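Local coordinates for protein leucine aminopeptidase 1 (Caenorhabditis elegans, PDB 2HC9) that removes amino acids, preferably leucine, from the N-terminus of peptides as a two-zinc aminopeptidase of the M17 family and probably serves in digestion, at residues 169-180 against 273-284; 222-233 against 303-314. The protein carries 1 engineered substitution. All coordinates share one frame; numbering follows the deposited sequence.

Contact 1. Residues 169-180 against 273-284; sequences SVRETARLIDTP and KRDMGGAAGMLE. With ZN (zinc ion), chain C.
Ser169 lies beside Glu284 and Thr173 beside Ala280, because helix 169-178 and helix 277-284 run almost antiparallel, with 156° between their directions and 8.6 Å between their axes at closest approach; Ile177 reaches Arg274 in the 3-10 segment that precedes the second helix. Gly277, Ala280 and Gly281 on the facing side probably permit this closeness. Ile177 CD1 rests 3.6 Å from Gly277 CA, where a CB would already be tight, and Thr173 CG2 lies against the backbone of Gly281. Glu284 is a knob in the hole formed by Ser169, Glu172, Thr173 and Leu176. Its bent chain lays the carboxylate carbon CD 3.4 Å from Glu172 CB, and the two carboxylates stand nearly perpendicular, their planes 86° apart. Although Glu172 OE1 and Glu284 OE2 are 4.3 Å apart, Arg175 grips Glu172 side-on through NE and NH2, and Lys133 adds a second salt bridge; these positive charges probably ease the repulsion. Ser169 OG donates to Glu284 O (2.8 Å), fastening the backbone of the second helix, while Thr173 OG1 turns back to Ser169 O within its own helix. Further along, Met276 places CG between its backbone N and carbonyl carbon (chi1 40°) and curls over helix 169-178, bringing SD to 3.7 Å from Ile177 CA and CE against Leu176. Lys273, extended beyond CG, donates from NZ to Asp178 O at 2.8 Å. The Asp178 carboxylate is held by Arg467 and Gly468; a water links Asp178 OD1 to NE of Arg274, and NH1 of Arg274 forms a salt bridge with Glu463. Asp275 points its CB away from helix 169-178 and binds a zinc ion through OD2 at 2.0 Å. Lys252, Asp257 and Glu336 complete its protein ligands, part of the two-zinc centre characteristic of M17 aminopeptidases.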
loop_
_atom_site.group_PDB
_atom_site.type_symbol
_atom_site.label_atom_id
_atom_site.label_comp_id
_atom_site.label_asym_id
_atom_site.label_seq_id
_atom_site.Cartn_x
_atom_site.Cartn_y
_atom_site.Cartn_z
ATOM N N SER A 169 -25.550 34.830 0.758
ATOM C CA SER A 169 -25.517 33.664 -0.143
ATOM C C SER A 169 -24.215 32.879 0.083
ATOM O O SER A 169 -24.226 31.638 0.108
ATOM C CB SER A 169 -25.630 34.118 -1.596
ATOM O OG SER A 169 -26.990 34.313 -1.961
ATOM N N VAL A 170 -23.116 33.611 0.263
ATOM C CA VAL A 170 -21.799 33.024 0.570
ATOM C C VAL A 170 -21.866 32.233 1.874
ATOM O O VAL A 170 -21.506 31.033 1.920
ATOM C CB VAL A 170 -20.668 34.112 0.607
ATOM C CG1 VAL A 170 -19.364 33.536 1.201
ATOM C CG2 VAL A 170 -20.422 34.661 -0.839
ATOM N N ARG A 171 -22.366 32.875 2.935
ATOM C CA ARG A 171 -22.444 32.189 4.246
ATOM C C ARG A 171 -23.427 31.023 4.270
ATOM O O ARG A 171 -23.193 30.033 4.965
ATOM C CB ARG A 171 -22.760 33.190 5.358
ATOM C CG ARG A 171 -21.640 34.205 5.544
ATOM C CD ARG A 171 -22.047 35.264 6.589
ATOM N NE ARG A 171 -22.072 34.729 7.954
ATOM C CZ ARG A 171 -23.025 34.977 8.858
ATOM N NH1 ARG A 171 -24.113 35.717 8.558
ATOM N NH2 ARG A 171 -22.905 34.460 10.072
ATOM N N GLU A 172 -24.519 31.137 3.518
ATOM C CA GLU A 172 -25.469 30.026 3.381
ATOM C C GLU A 172 -24.866 28.818 2.656
ATOM O O GLU A 172 -25.038 27.675 3.087
ATOM C CB GLU A 172 -26.736 30.483 2.629
ATOM C CG GLU A 172 -27.693 31.349 3.520
ATOM C CD GLU A 172 -28.331 30.503 4.600
ATOM O OE1 GLU A 172 -29.353 29.850 4.292
ATOM O OE2 GLU A 172 -27.761 30.416 5.717
ATOM N N THR A 173 -24.177 29.077 1.550
ATOM C CA THR A 173 -23.477 27.996 0.822
ATOM C C THR A 173 -22.546 27.260 1.791
ATOM O O THR A 173 -22.568 26.029 1.871
ATOM C CB THR A 173 -22.611 28.584 -0.333
ATOM O OG1 THR A 173 -23.452 29.289 -1.244
ATOM C CG2 THR A 173 -21.913 27.459 -1.115
ATOM N N ALA A 174 -21.716 28.020 2.512
ATOM C CA ALA A 174 -20.776 27.439 3.476
ATOM C C ALA A 174 -21.481 26.689 4.617
ATOM O O ALA A 174 -21.033 25.613 5.020
ATOM C CB ALA A 174 -19.851 28.523 4.040
ATOM N N ARG A 175 -22.571 27.254 5.142
ATOM C CA ARG A 175 -23.345 26.564 6.188
ATOM C C ARG A 175 -23.833 25.186 5.727
ATOM O O ARG A 175 -23.734 24.179 6.471
ATOM C CB ARG A 175 -24.571 27.416 6.602
ATOM C CG ARG A 175 -25.514 26.672 7.589
ATOM C CD ARG A 175 -26.742 27.513 7.967
ATOM N NE ARG A 175 -27.644 27.786 6.844
ATOM C CZ ARG A 175 -28.528 26.918 6.327
ATOM N NH1 ARG A 175 -28.652 25.678 6.797
ATOM N NH2 ARG A 175 -29.311 27.299 5.335
ATOM N N LEU A 176 -24.389 25.146 4.512
ATOM C CA LEU A 176 -24.910 23.901 3.953
ATOM C C LEU A 176 -23.760 22.889 3.832
ATOM O O LEU A 176 -23.908 21.727 4.174
ATOM C CB LEU A 176 -25.583 24.156 2.582
ATOM C CG LEU A 176 -26.875 25.024 2.669
ATOM C CD1 LEU A 176 -27.322 25.398 1.237
ATOM C CD2 LEU A 176 -27.977 24.237 3.372
ATOM N N ILE A 177 -22.610 23.358 3.360
ATOM C CA ILE A 177 -21.427 22.504 3.215
ATOM C C ILE A 177 -20.928 21.986 4.561
ATOM O O ILE A 177 -20.605 20.796 4.677
ATOM C CB ILE A 177 -20.313 23.254 2.447
ATOM C CG1 ILE A 177 -20.732 23.359 0.964
ATOM C CG2 ILE A 177 -18.901 22.568 2.621
ATOM C CD1 ILE A 177 -19.875 24.364 0.168
ATOM N N ASP A 178 -20.876 22.856 5.580
ATOM C CA ASP A 178 -20.264 22.480 6.884
ATOM C C ASP A 178 -21.155 21.551 7.706
ATOM O O ASP A 178 -20.667 20.888 8.608
ATOM C CB ASP A 178 -20.005 23.726 7.746
ATOM C CG ASP A 178 -18.941 24.649 7.164
ATOM O OD1 ASP A 178 -18.160 24.200 6.295
ATOM O OD2 ASP A 178 -18.875 25.819 7.608
ATOM N N THR A 179 -22.456 21.545 7.418
ATOM C CA THR A 179 -23.425 20.764 8.209
ATOM C C THR A 179 -23.170 19.269 7.927
ATOM O O THR A 179 -23.085 18.862 6.781
ATOM C CB THR A 179 -24.902 21.131 7.815
ATOM O OG1 THR A 179 -25.114 22.551 7.975
ATOM C CG2 THR A 179 -25.917 20.376 8.644
ATOM N N PRO A 180 -23.036 18.452 8.983
ATOM C CA PRO A 180 -22.802 17.026 8.741
ATOM C C PRO A 180 -24.006 16.381 8.079
ATOM O O PRO A 180 -25.120 16.858 8.240
ATOM C CB PRO A 180 -22.627 16.447 10.142
ATOM C CG PRO A 180 -23.312 17.411 11.066
ATOM C CD PRO A 180 -23.121 18.779 10.420
ATOM N N LYS A 273 -19.204 14.910 3.608
ATOM C CA LYS A 273 -20.380 15.807 3.709
ATOM C C LYS A 273 -20.295 16.988 2.725
ATOM O O LYS A 273 -21.315 17.609 2.417
ATOM C CB LYS A 273 -20.511 16.370 5.143
ATOM C CG LYS A 273 -19.502 17.522 5.428
ATOM C CD LYS A 273 -19.450 17.877 6.920
ATOM C CE LYS A 273 -18.236 18.799 7.187
ATOM N NZ LYS A 273 -18.323 19.450 8.563
ATOM N N ARG A 274 -19.083 17.316 2.258
ATOM C CA ARG A 274 -18.893 18.525 1.452
ATOM C C ARG A 274 -19.158 18.253 -0.026
ATOM O O ARG A 274 -19.036 19.162 -0.848
ATOM C CB ARG A 274 -17.494 19.118 1.651
ATOM C CG ARG A 274 -17.191 19.491 3.126
ATOM C CD ARG A 274 -15.825 20.245 3.236
ATOM N NE ARG A 274 -15.394 20.231 4.638
ATOM C CZ ARG A 274 -14.198 19.886 5.082
ATOM N NH1 ARG A 274 -13.204 19.556 4.256
ATOM N NH2 ARG A 274 -13.986 19.920 6.392
ATOM N N ASP A 275 -19.549 17.017 -0.360
ATOM C CA ASP A 275 -19.737 16.632 -1.754
ATOM C C ASP A 275 -21.028 17.194 -2.410
ATOM O O ASP A 275 -21.365 16.855 -3.550
ATOM C CB ASP A 275 -19.698 15.100 -1.861
ATOM C CG ASP A 275 -19.205 14.616 -3.206
ATOM O OD1 ASP A 275 -18.403 15.304 -3.888
ATOM O OD2 ASP A 275 -19.599 13.499 -3.568
ATOM N N MET A 276 -21.751 18.031 -1.665
ATOM C CA MET A 276 -22.919 18.768 -2.181
ATOM C C MET A 276 -22.603 20.261 -2.366
ATOM O O MET A 276 -23.520 21.085 -2.570
ATOM C CB MET A 276 -24.145 18.587 -1.228
ATOM C CG MET A 276 -23.843 18.621 0.299
ATOM S SD MET A 276 -22.914 20.050 0.875
ATOM C CE MET A 276 -24.216 21.293 0.635
ATOM N N GLY A 277 -21.314 20.626 -2.312
ATOM C CA GLY A 277 -20.927 22.048 -2.443
ATOM C C GLY A 277 -21.362 22.713 -3.757
ATOM O O GLY A 277 -21.682 23.919 -3.795
ATOM N N GLY A 278 -21.395 21.935 -4.834
ATOM C CA GLY A 278 -21.901 22.447 -6.117
ATOM C C GLY A 278 -23.374 22.849 -6.060
ATOM O O GLY A 278 -23.759 23.918 -6.545
ATOM N N ALA A 279 -24.211 21.969 -5.517
ATOM C CA ALA A 279 -25.648 22.252 -5.391
ATOM C C ALA A 279 -25.859 23.444 -4.485
ATOM O O ALA A 279 -26.691 24.311 -4.786
ATOM C CB ALA A 279 -26.386 21.051 -4.809
ATOM N N ALA A 280 -25.133 23.492 -3.365
ATOM C CA ALA A 280 -25.277 24.641 -2.442
ATOM C C ALA A 280 -24.913 25.939 -3.152
ATOM O O ALA A 280 -25.607 26.960 -3.019
ATOM C CB ALA A 280 -24.377 24.446 -1.194
ATOM N N GLY A 281 -23.802 25.927 -3.879
ATOM C CA GLY A 281 -23.333 27.164 -4.538
ATOM C C GLY A 281 -24.271 27.619 -5.653
ATOM O O GLY A 281 -24.528 28.824 -5.798
ATOM N N MET A 282 -24.819 26.675 -6.420
ATOM C CA MET A 282 -25.780 27.025 -7.490
ATOM C C MET A 282 -27.087 27.577 -6.899
ATOM O O MET A 282 -27.622 28.588 -7.379
ATOM C CB MET A 282 -26.087 25.818 -8.403
ATOM C CG MET A 282 -24.891 25.392 -9.313
ATOM S SD MET A 282 -24.101 26.808 -10.123
ATOM C CE MET A 282 -23.855 26.210 -11.805
ATOM N N LEU A 283 -27.587 26.912 -5.861
ATOM C CA LEU A 283 -28.794 27.371 -5.149
ATOM C C LEU A 283 -28.639 28.800 -4.640
ATOM O O LEU A 283 -29.545 29.647 -4.804
ATOM C CB LEU A 283 -29.061 26.441 -3.952
ATOM C CG LEU A 283 -30.230 26.850 -3.044
ATOM C CD1 LEU A 283 -31.517 26.847 -3.878
ATOM C CD2 LEU A 283 -30.325 25.978 -1.788
ATOM N N GLU A 284 -27.502 29.082 -4.001
ATOM C CA GLU A 284 -27.297 30.402 -3.408
ATOM C C GLU A 284 -26.930 31.476 -4.411
ATOM O O GLU A 284 -27.255 32.649 -4.207
ATOM C CB GLU A 284 -26.298 30.344 -2.242
ATOM C CG GLU A 284 -26.743 29.363 -1.127
ATOM C CD GLU A 284 -28.033 29.796 -0.414
ATOM O OE1 GLU A 284 -28.316 31.013 -0.380
ATOM O OE2 GLU A 284 -28.729 28.912 0.145
HETATM ZN ZN ZN C . -18.931 12.704 -5.241
HETATM O O HOH W 1 -29.753 33.442 -0.090
HETATM O O HOH W 2 -30.569 29.562 1.809
HETATM O O HOH W 3 -16.823 21.880 6.611
HETATM O O HOH W 4 -17.244 11.763 -6.028
#

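Contact 2. Residues 222-233 against 303-314; sequences HVGKAGPTPPAF and CIVENNVSPIAN
Cys303 meets the Phe233 ring at its rim: SG lies near the ring plane, 3.9 Å from CE1, in a sulfur-aromatic contact 81° off the ring normal. Tyr347 makes an edge-to-face pair with the same ring, and Phe217 meets it with planes inclined. At the His222 imidazole, Lys225 brings CE in plane at the edge and donates from NZ, tilted 20° from the ring plane, to ND1 (2.9 Å). Separate waters carry this ammonium on to Asn314 OD1 and to Ile312 O. Val223 crosses Val305 at about a right angle, CG1 to CG2 3.7 Å. Backbone pairing joins strands 232-238 and 297-307 antiparallel in the mixed sheet of the catalytic domain. Ala232 and Ile304 form a hydrogen-bonded pair, with Ala232 N 2.8 Å from Ile304 O and the reciprocal bond equally short, and Phe233 and Cys303 follow as a non-hydrogen-bonded pair. On the Pro231 side of this ladder the chains stay close, but a water joins Gly224 O and Thr229 O to Glu306 N. Glu306, with CG anti to the backbone N (chi1 179°) and the chain extended, crosses Pro228, whose CD lies 3.3 Å from the carboxylate carbon CD. Its OE2 accepts from Asn308 ND2 through the anti lone pair and forms a salt bridge with Lys315 of a second subunit. An alanine here would strip Pro228 of its carboxylate neighbour and is likely to leave that lysine without its charge mate and the Asn308 amide freer to turn. In the loop after strand 303-307, Ala313 CB touches CB of Ala226, from the 224-227 turn, at 3.5 Å, beside an ST turn in which Ser310 OG accepts from Ile312 N.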
loop_
_atom_site.group_PDB
_atom_site.type_symbol
_atom_site.label_atom_id
_atom_site.label_comp_id
_atom_site.label_asym_id
_atom_site.label_seq_id
_atom_site.Cartn_x
_atom_site.Cartn_y
_atom_site.Cartn_z
ATOM N N HIS A 222 -30.318 5.712 -9.573
ATOM C CA HIS A 222 -29.474 4.573 -9.232
ATOM C C HIS A 222 -28.322 4.927 -8.295
ATOM O O HIS A 222 -27.967 4.145 -7.420
ATOM C CB HIS A 222 -29.069 3.776 -10.489
ATOM C CG HIS A 222 -30.243 3.072 -11.112
ATOM N ND1 HIS A 222 -30.879 2.006 -10.507
ATOM C CD2 HIS A 222 -30.930 3.324 -12.253
ATOM C CE1 HIS A 222 -31.894 1.614 -11.266
ATOM N NE2 HIS A 222 -31.956 2.408 -12.326
ATOM N N VAL A 223 -27.784 6.137 -8.431
ATOM C CA VAL A 223 -26.778 6.599 -7.472
ATOM C C VAL A 223 -27.357 6.684 -6.058
ATOM O O VAL A 223 -26.726 6.229 -5.090
ATOM C CB VAL A 223 -26.147 7.963 -7.909
ATOM C CG1 VAL A 223 -25.337 8.590 -6.783
ATOM C CG2 VAL A 223 -25.262 7.745 -9.169
ATOM N N GLY A 224 -28.534 7.297 -5.936
ATOM C CA GLY A 224 -29.079 7.627 -4.604
ATOM C C GLY A 224 -29.938 6.559 -3.930
ATOM O O GLY A 224 -30.386 6.755 -2.787
ATOM N N LYS A 225 -30.196 5.451 -4.632
ATOM C CA LYS A 225 -31.181 4.434 -4.171
ATOM C C LYS A 225 -30.748 3.718 -2.886
ATOM O O LYS A 225 -31.588 3.183 -2.168
ATOM C CB LYS A 225 -31.472 3.382 -5.255
ATOM C CG LYS A 225 -30.241 2.554 -5.717
ATOM C CD LYS A 225 -30.593 1.625 -6.910
ATOM C CE LYS A 225 -29.316 1.107 -7.582
ATOM N NZ LYS A 225 -29.626 0.104 -8.636
ATOM N N ALA A 226 -29.442 3.697 -2.606
ATOM C CA ALA A 226 -28.959 3.068 -1.372
ATOM C C ALA A 226 -28.683 4.110 -0.273
ATOM O O ALA A 226 -28.028 3.821 0.724
ATOM C CB ALA A 226 -27.714 2.222 -1.661
ATOM N N GLY A 227 -29.216 5.317 -0.430
ATOM C CA GLY A 227 -29.122 6.316 0.675
ATOM C C GLY A 227 -30.161 6.035 1.760
ATOM O O GLY A 227 -31.173 5.347 1.511
ATOM N N PRO A 228 -29.929 6.565 2.975
ATOM C CA PRO A 228 -30.888 6.406 4.061
ATOM C C PRO A 228 -32.171 7.214 3.846
ATOM O O PRO A 228 -33.199 6.894 4.437
ATOM C CB PRO A 228 -30.114 6.915 5.287
ATOM C CG PRO A 228 -29.167 7.911 4.759
ATOM C CD PRO A 228 -28.756 7.351 3.389
ATOM N N THR A 229 -32.103 8.252 3.009
ATOM C CA THR A 229 -33.275 9.034 2.606
ATOM C C THR A 229 -33.193 9.136 1.081
ATOM O O THR A 229 -32.112 8.955 0.512
ATOM C CB THR A 229 -33.271 10.448 3.251
ATOM O OG1 THR A 229 -32.040 11.101 2.928
ATOM C CG2 THR A 229 -33.404 10.359 4.821
ATOM N N PRO A 230 -34.336 9.303 0.412
ATOM C CA PRO A 230 -34.329 9.061 -1.036
ATOM C C PRO A 230 -33.691 10.140 -1.916
ATOM O O PRO A 230 -33.544 11.304 -1.500
ATOM C CB PRO A 230 -35.810 8.896 -1.382
ATOM C CG PRO A 230 -36.538 9.554 -0.305
ATOM C CD PRO A 230 -35.691 9.560 0.930
ATOM N N PRO A 231 -33.301 9.744 -3.142
ATOM C CA PRO A 231 -32.744 10.712 -4.077
ATOM C C PRO A 231 -33.835 11.723 -4.504
ATOM O O PRO A 231 -35.027 11.407 -4.422
ATOM C CB PRO A 231 -32.304 9.823 -5.282
ATOM C CG PRO A 231 -33.209 8.593 -5.196
ATOM C CD PRO A 231 -33.340 8.367 -3.696
ATOM N N ALA A 232 -33.430 12.905 -4.965
ATOM C CA ALA A 232 -34.376 13.908 -5.463
ATOM C C ALA A 232 -33.723 14.731 -6.529
ATOM O O ALA A 232 -32.498 14.905 -6.550
ATOM C CB ALA A 232 -34.849 14.838 -4.324
ATOM N N PHE A 233 -34.559 15.254 -7.414
ATOM C CA PHE A 233 -34.166 16.282 -8.349
ATOM C C PHE A 233 -35.095 17.485 -8.114
ATOM O O PHE A 233 -36.327 17.342 -8.127
ATOM C CB PHE A 233 -34.373 15.744 -9.760
ATOM C CG PHE A 233 -33.965 16.701 -10.860
ATOM C CD1 PHE A 233 -32.636 17.106 -11.007
ATOM C CD2 PHE A 233 -34.902 17.139 -11.779
ATOM C CE1 PHE A 233 -32.230 17.927 -12.057
ATOM C CE2 PHE A 233 -34.522 17.968 -12.835
ATOM C CZ PHE A 233 -33.192 18.382 -12.977
ATOM N N CYS A 303 -29.272 18.116 -8.149
ATOM C CA CYS A 303 -29.329 16.665 -8.176
ATOM C C CYS A 303 -28.892 16.194 -6.798
ATOM O O CYS A 303 -27.715 16.334 -6.454
ATOM C CB CYS A 303 -28.367 16.146 -9.266
ATOM S SG CYS A 303 -28.702 16.891 -10.901
ATOM N N ILE A 304 -29.836 15.675 -6.007
ATOM C CA ILE A 304 -29.627 15.536 -4.546
ATOM C C ILE A 304 -29.722 14.047 -4.168
ATOM O O ILE A 304 -30.779 13.437 -4.281
ATOM C CB ILE A 304 -30.665 16.329 -3.745
ATOM C CG1 ILE A 304 -30.523 17.836 -4.040
ATOM C CG2 ILE A 304 -30.471 16.097 -2.220
ATOM C CD1 ILE A 304 -31.728 18.681 -3.514
ATOM N N VAL A 305 -28.584 13.463 -3.804
ATOM C CA VAL A 305 -28.519 12.004 -3.527
ATOM C C VAL A 305 -27.569 11.761 -2.364
ATOM O O VAL A 305 -26.729 12.604 -2.055
ATOM C CB VAL A 305 -27.959 11.209 -4.736
ATOM C CG1 VAL A 305 -28.861 11.355 -5.974
ATOM C CG2 VAL A 305 -26.489 11.614 -5.033
ATOM N N GLU A 306 -27.707 10.611 -1.709
ATOM C CA GLU A 306 -26.624 10.139 -0.853
ATOM C C GLU A 306 -26.079 8.840 -1.440
ATOM O O GLU A 306 -26.856 7.957 -1.797
ATOM C CB GLU A 306 -27.101 9.949 0.594
ATOM C CG GLU A 306 -25.942 9.417 1.508
ATOM C CD GLU A 306 -26.226 9.493 3.008
ATOM O OE1 GLU A 306 -26.977 10.396 3.441
ATOM O OE2 GLU A 306 -25.679 8.644 3.758
ATOM N N ASN A 307 -24.745 8.752 -1.565
ATOM C CA ASN A 307 -24.081 7.602 -2.197
ATOM C C ASN A 307 -23.569 6.674 -1.082
ATOM O O ASN A 307 -22.549 6.961 -0.436
ATOM C CB ASN A 307 -22.922 8.114 -3.088
ATOM C CG ASN A 307 -22.403 7.041 -4.045
ATOM O OD1 ASN A 307 -23.143 6.147 -4.444
ATOM N ND2 ASN A 307 -21.116 7.117 -4.393
ATOM N N ASN A 308 -24.318 5.605 -0.808
ATOM C CA ASN A 308 -24.043 4.765 0.357
ATOM C C ASN A 308 -24.039 3.287 -0.035
ATOM O O ASN A 308 -24.075 2.945 -1.216
ATOM C CB ASN A 308 -25.026 5.069 1.525
ATOM C CG ASN A 308 -24.356 4.938 2.915
ATOM O OD1 ASN A 308 -23.772 3.898 3.241
ATOM N ND2 ASN A 308 -24.468 5.982 3.746
ATOM N N VAL A 309 -23.965 2.413 0.964
ATOM C CA VAL A 309 -23.577 1.027 0.750
ATOM C C VAL A 309 -24.695 0.095 1.249
ATOM O O VAL A 309 -25.040 0.101 2.440
ATOM C CB VAL A 309 -22.256 0.724 1.524
ATOM C CG1 VAL A 309 -21.913 -0.752 1.437
ATOM C CG2 VAL A 309 -21.116 1.594 0.955
ATOM N N SER A 310 -25.259 -0.691 0.336
ATOM C CA SER A 310 -26.190 -1.763 0.718
ATOM C C SER A 310 -26.285 -2.760 -0.426
ATOM O O SER A 310 -25.747 -2.498 -1.512
ATOM C CB SER A 310 -27.582 -1.190 1.039
ATOM O OG SER A 310 -28.326 -0.966 -0.155
ATOM N N PRO A 311 -26.984 -3.886 -0.204
ATOM C CA PRO A 311 -27.144 -4.857 -1.294
ATOM C C PRO A 311 -27.889 -4.336 -2.531
ATOM O O PRO A 311 -27.791 -4.953 -3.585
ATOM C CB PRO A 311 -27.955 -5.987 -0.642
ATOM C CG PRO A 311 -27.625 -5.859 0.849
ATOM C CD PRO A 311 -27.598 -4.370 1.056
ATOM N N ILE A 312 -28.617 -3.226 -2.408
ATOM C CA ILE A 312 -29.259 -2.643 -3.575
ATOM C C ILE A 312 -28.460 -1.533 -4.242
ATOM O O ILE A 312 -28.892 -1.004 -5.267
ATOM C CB ILE A 312 -30.724 -2.223 -3.307
ATOM C CG1 ILE A 312 -30.797 -1.050 -2.310
ATOM C CG2 ILE A 312 -31.564 -3.459 -2.916
ATOM C CD1 ILE A 312 -32.118 -0.264 -2.403
ATOM N N ALA A 313 -27.284 -1.207 -3.701
ATOM C CA ALA A 313 -26.473 -0.101 -4.274
ATOM C C ALA A 313 -25.919 -0.475 -5.662
ATOM O O ALA A 313 -25.788 -1.670 -5.988
ATOM C CB ALA A 313 -25.312 0.295 -3.331
ATOM N N ASN A 314 -25.575 0.540 -6.452
ATOM C CA ASN A 314 -24.707 0.374 -7.633
ATOM C C ASN A 314 -23.479 -0.497 -7.308
ATOM O O ASN A 314 -22.915 -0.384 -6.207
ATOM C CB ASN A 314 -24.159 1.740 -8.089
ATOM C CG ASN A 314 -25.192 2.605 -8.821
ATOM O OD1 ASN A 314 -26.186 2.115 -9.369
ATOM N ND2 ASN A 314 -24.923 3.929 -8.837
HETATM O O HOH W 5 -26.417 3.074 -5.375
HETATM O O HOH W 6 -26.793 5.346 -2.545
HETATM O O HOH W 7 -30.246 9.212 -1.784
HETATM O O HOH W 8 -27.323 -0.170 -10.436
HETATM O O HOH W 9 -30.715 -1.907 -6.913
HETATM O O HOH W 10 -29.435 11.557 2.927
#

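In the fold
Contacts 1 and 2 approach the same two-zinc centre from different parts of the catalytic domain. Their centres lie 19 Å apart and their nearest atoms about 5 Å, without touching, yet helix 277-290 of contact 1 is followed in the chain by strand 297-307 of contact 2, and the segments of the two contacts alternate in sequence. Both reach the two-zinc centre: contact 1 supplies a metal ligand directly, whereas contact 2 contributes a second-shell residue, Asn307, whose side chain comes within about 4 Å of a zinc ion and hydrogen-bonds the zinc ligand Asp257. Both contacts also touch a second subunit of the hexamer, Lys273 N bonding to its Asp317 and Glu306 to its Lys315.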